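PDB 5YS9: acyl-coenzyme A oxidase 3 from Yarrowia lipolytica, which uses FAD and molecular oxygen to oxidise acyl-CoA thioesters to trans-2-enoyl-CoA, releasing hydrogen peroxide in peroxisomal fatty acid beta-oxidation. Local coordinates for residues G475-K480 and R524-F529. Numbering follows the deposited sequence.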
ATOM      1  N   GLY A 475      25.147  26.239 -11.247  1.00 41.80           N
ATOM      2  CA  GLY A 475      26.267  26.844 -10.515  1.00 38.71           C
ATOM      3  C   GLY A 475      27.644  26.268 -10.874  1.00 39.93           C
ATOM      4  O   GLY A 475      28.638  26.984 -10.810  1.00 42.77           O
ATOM      5  N   HIS A 476      27.716  25.001 -11.238  1.00 37.05           N
ATOM      6  CA  HIS A 476      28.950  24.435 -11.741  1.00 39.37           C
ATOM      7  C   HIS A 476      29.392  25.046 -13.070  1.00 41.01           C
ATOM      8  O   HIS A 476      30.556  25.322 -13.280  1.00 36.58           O
ATOM      9  CB  HIS A 476      28.815  22.925 -11.871  1.00 40.02           C
ATOM     10  CG  HIS A 476      30.059  22.243 -12.335  1.00 39.30           C
ATOM     11  ND1 HIS A 476      31.220  22.236 -11.602  1.00 39.88           N
ATOM     12  CD2 HIS A 476      30.323  21.547 -13.460  1.00 43.27           C
ATOM     13  CE1 HIS A 476      32.147  21.571 -12.258  1.00 40.41           C
ATOM     14  NE2 HIS A 476      31.628  21.141 -13.387  1.00 42.19           N
ATOM     15  N   ARG A 477      28.434  25.258 -13.955  1.00 42.28           N
ATOM     16  CA  ARG A 477      28.677  25.799 -15.280  1.00 44.06           C
ATOM     17  C   ARG A 477      29.209  27.213 -15.183  1.00 47.37           C
ATOM     18  O   ARG A 477      29.879  27.693 -16.074  1.00 44.73           O
ATOM     19  CB  ARG A 477      27.406  25.774 -16.110  1.00 42.29           C
ATOM     20  CG  ARG A 477      26.780  24.410 -16.251  1.00 41.40           C
ATOM     21  CD  ARG A 477      25.748  24.451 -17.344  1.00 43.40           C
ATOM     22  NE  ARG A 477      25.185  23.152 -17.632  1.00 45.10           N
ATOM     23  CZ  ARG A 477      24.090  22.963 -18.349  1.00 42.31           C
ATOM     24  NH1 ARG A 477      23.444  23.990 -18.847  1.00 42.87           N
ATOM     25  NH2 ARG A 477      23.643  21.747 -18.563  1.00 43.37           N
ATOM     26  N   LYS A 478      28.856  27.877 -14.095  1.00 49.99           N
ATOM     27  CA  LYS A 478      29.284  29.232 -13.818  1.00 48.86           C
ATOM     28  C   LYS A 478      30.556  29.253 -12.997  1.00 50.15           C
ATOM     29  O   LYS A 478      30.977  30.295 -12.533  1.00 47.27           O
ATOM     30  CB  LYS A 478      28.182  30.008 -13.118  1.00 48.72           C
ATOM     31  CG  LYS A 478      27.006  30.295 -14.025  1.00 51.01           C
ATOM     32  CD  LYS A 478      25.883  31.026 -13.319  1.00 53.43           C
ATOM     33  CE  LYS A 478      24.577  30.839 -14.061  1.00 52.72           C
ATOM     34  NZ  LYS A 478      23.532  31.788 -13.602  1.00 55.37           N
ATOM     35  N   GLY A 479      31.143  28.084 -12.791  1.00 44.96           N
ATOM     36  CA  GLY A 479      32.423  28.000 -12.167  1.00 43.31           C
ATOM     37  C   GLY A 479      32.436  27.631 -10.705  1.00 47.98           C
ATOM     38  O   GLY A 479      33.516  27.546 -10.155  1.00 47.28           O
ATOM     39  N   LYS A 480      31.288  27.393 -10.048  1.00 52.60           N
ATOM     40  CA  LYS A 480      31.329  26.900  -8.628  1.00 55.45           C
ATOM     41  C   LYS A 480      31.755  25.408  -8.547  1.00 50.48           C
ATOM     42  O   LYS A 480      31.461  24.627  -9.455  1.00 49.00           O
ATOM     43  CB  LYS A 480      30.005  27.125  -7.870  1.00 57.84           C
ATOM     44  CG  LYS A 480      29.819  28.541  -7.365  1.00 60.52           C
ATOM     45  CD  LYS A 480      28.468  28.723  -6.693  1.00 66.11           C
ATOM     46  CE  LYS A 480      28.215  30.185  -6.331  1.00 68.08           C
ATOM     47  NZ  LYS A 480      26.833  30.552  -6.747  1.00 68.94           N
ATOM     48  N   ARG A 524      20.147  17.946 -19.204  1.00 43.84           N
ATOM     49  CA  ARG A 524      19.078  18.349 -20.159  1.00 49.39           C
ATOM     50  C   ARG A 524      18.051  19.240 -19.460  1.00 46.06           C
ATOM     51  O   ARG A 524      17.641  20.280 -19.994  1.00 45.61           O
ATOM     52  CB  ARG A 524      18.416  17.143 -20.857  1.00 50.19           C
ATOM     53  CG  ARG A 524      19.182  16.714 -22.126  1.00 57.10           C
ATOM     54  CD  ARG A 524      18.805  15.337 -22.688  1.00 63.01           C
ATOM     55  NE  ARG A 524      17.646  14.777 -21.985  1.00 66.02           N
ATOM     56  CZ  ARG A 524      17.651  13.730 -21.150  1.00 62.74           C
ATOM     57  NH1 ARG A 524      18.740  13.005 -20.917  1.00 62.11           N
ATOM     58  NH2 ARG A 524      16.517  13.390 -20.553  1.00 62.58           N
ATOM     59  N   ALA A 525      17.697  18.857 -18.241  1.00 40.69           N
ATOM     60  CA  ALA A 525      16.804  19.673 -17.405  1.00 43.38           C
ATOM     61  C   ALA A 525      17.410  21.043 -17.100  1.00 39.03           C
ATOM     62  O   ALA A 525      16.706  22.031 -17.107  1.00 39.98           O
ATOM     63  CB  ALA A 525      16.440  18.949 -16.102  1.00 41.05           C
ATOM     64  N   THR A 526      18.700  21.091 -16.814  1.00 37.32           N
ATOM     65  CA  THR A 526      19.365  22.362 -16.597  1.00 38.98           C
ATOM     66  C   THR A 526      19.386  23.201 -17.893  1.00 41.80           C
ATOM     67  O   THR A 526      19.101  24.395 -17.829  1.00 37.11           O
ATOM     68  CB  THR A 526      20.767  22.169 -16.054  1.00 37.54           C
ATOM     69  OG1 THR A 526      20.713  21.334 -14.893  1.00 33.99           O
ATOM     70  CG2 THR A 526      21.378  23.522 -15.671  1.00 43.12           C
ATOM     71  N   ASP A 527      19.670  22.571 -19.046  1.00 43.52           N
ATOM     72  CA  ASP A 527      19.590  23.261 -20.366  1.00 45.96           C
ATOM     73  C   ASP A 527      18.219  23.911 -20.598  1.00 51.87           C
ATOM     74  O   ASP A 527      18.162  25.077 -21.038  1.00 52.89           O
ATOM     75  CB  ASP A 527      19.858  22.320 -21.570  1.00 41.74           C
ATOM     76  CG  ASP A 527      21.308  21.855 -21.658  1.00 43.89           C
ATOM     77  OD1 ASP A 527      22.191  22.453 -21.021  1.00 45.32           O
ATOM     78  OD2 ASP A 527      21.565  20.844 -22.342  1.00 44.48           O
ATOM     79  N   LYS A 528      17.142  23.152 -20.348  1.00 49.00           N
ATOM     80  CA  LYS A 528      15.762  23.634 -20.553  1.00 48.56           C
ATOM     81  C   LYS A 528      15.415  24.795 -19.634  1.00 45.26           C
ATOM     82  O   LYS A 528      14.651  25.688 -20.003  1.00 45.43           O
ATOM     83  CB  LYS A 528      14.721  22.521 -20.323  1.00 49.99           C
ATOM     84  CG  LYS A 528      14.602  21.467 -21.407  1.00 52.95           C
ATOM     85  CD  LYS A 528      13.402  20.539 -21.149  1.00 61.81           C
ATOM     86  CE  LYS A 528      12.563  20.223 -22.388  1.00 62.53           C
ATOM     87  NZ  LYS A 528      13.102  19.042 -23.116  1.00 61.15           N
ATOM     88  N   PHE A 529      15.947  24.745 -18.418  1.00 45.87           N
ATOM     89  CA  PHE A 529      15.742  25.791 -17.426  1.00 45.56           C
ATOM     90  C   PHE A 529      16.364  27.089 -17.914  1.00 48.36           C
ATOM     91  O   PHE A 529      15.818  28.169 -17.693  1.00 49.12           O
ATOM     92  CB  PHE A 529      16.397  25.384 -16.112  1.00 43.93           C
ATOM     93  CG  PHE A 529      16.459  26.482 -15.112  1.00 43.40           C
ATOM     94  CD1 PHE A 529      17.526  27.356 -15.096  1.00 42.71           C
ATOM     95  CD2 PHE A 529      15.445  26.649 -14.194  1.00 46.46           C
ATOM     96  CE1 PHE A 529      17.614  28.360 -14.155  1.00 42.28           C
ATOM     97  CE2 PHE A 529      15.508  27.671 -13.252  1.00 48.36           C
ATOM     98  CZ  PHE A 529      16.610  28.527 -13.227  1.00 45.39           C
TER
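A salt bridge between Arg477 and Asp527 joins the C-terminal end of helix 458-477 to the side of helix 507-534. Both terminal nitrogens of the guanidinium, NH1 and NH2 of Arg477, donate end-on to the single oxygen OD1 of Asp527, each at 2.9 Å, NH1 nearly in line with the C-O bond and NH2 from above the carboxylate plane. Sharing one acceptor leaves both bonds bent, with N-H...O angles of 131°, and the guanidinium and carboxylate planes lie 45° apart. The backbones stay well apart, 10.0 Å between the CA atoms of Arg477 and Thr526, and the arginine chain, extended from CG to NE, bridges most of that gap. NH2 also donates to Gln523, one turn before Asp527, which further fixes the guanidinium. A lysine in place of Asp527 would probably leave the arginine without its counter-charge and set two positive groups against each other.

Nonpolar packing is slight: CG2 of Thr526 sits over the centre of one guanidinium face, 3.8 Å from NH1 of Arg477. Chi1 of -53° sets OG1 of Thr526 beside its own backbone N, where it hydrogen-bonds to the carbonyl O of Ile522, and turns CG2 to the arginine.

Just beyond Arg477, a Schellman motif with Gly479 at C-prime ends the helix. Deeper between the two helices, Thr526 packs on Ile470 and Cys473, and Phe529 on Leu474, while Ala525 reaches helix 547-573.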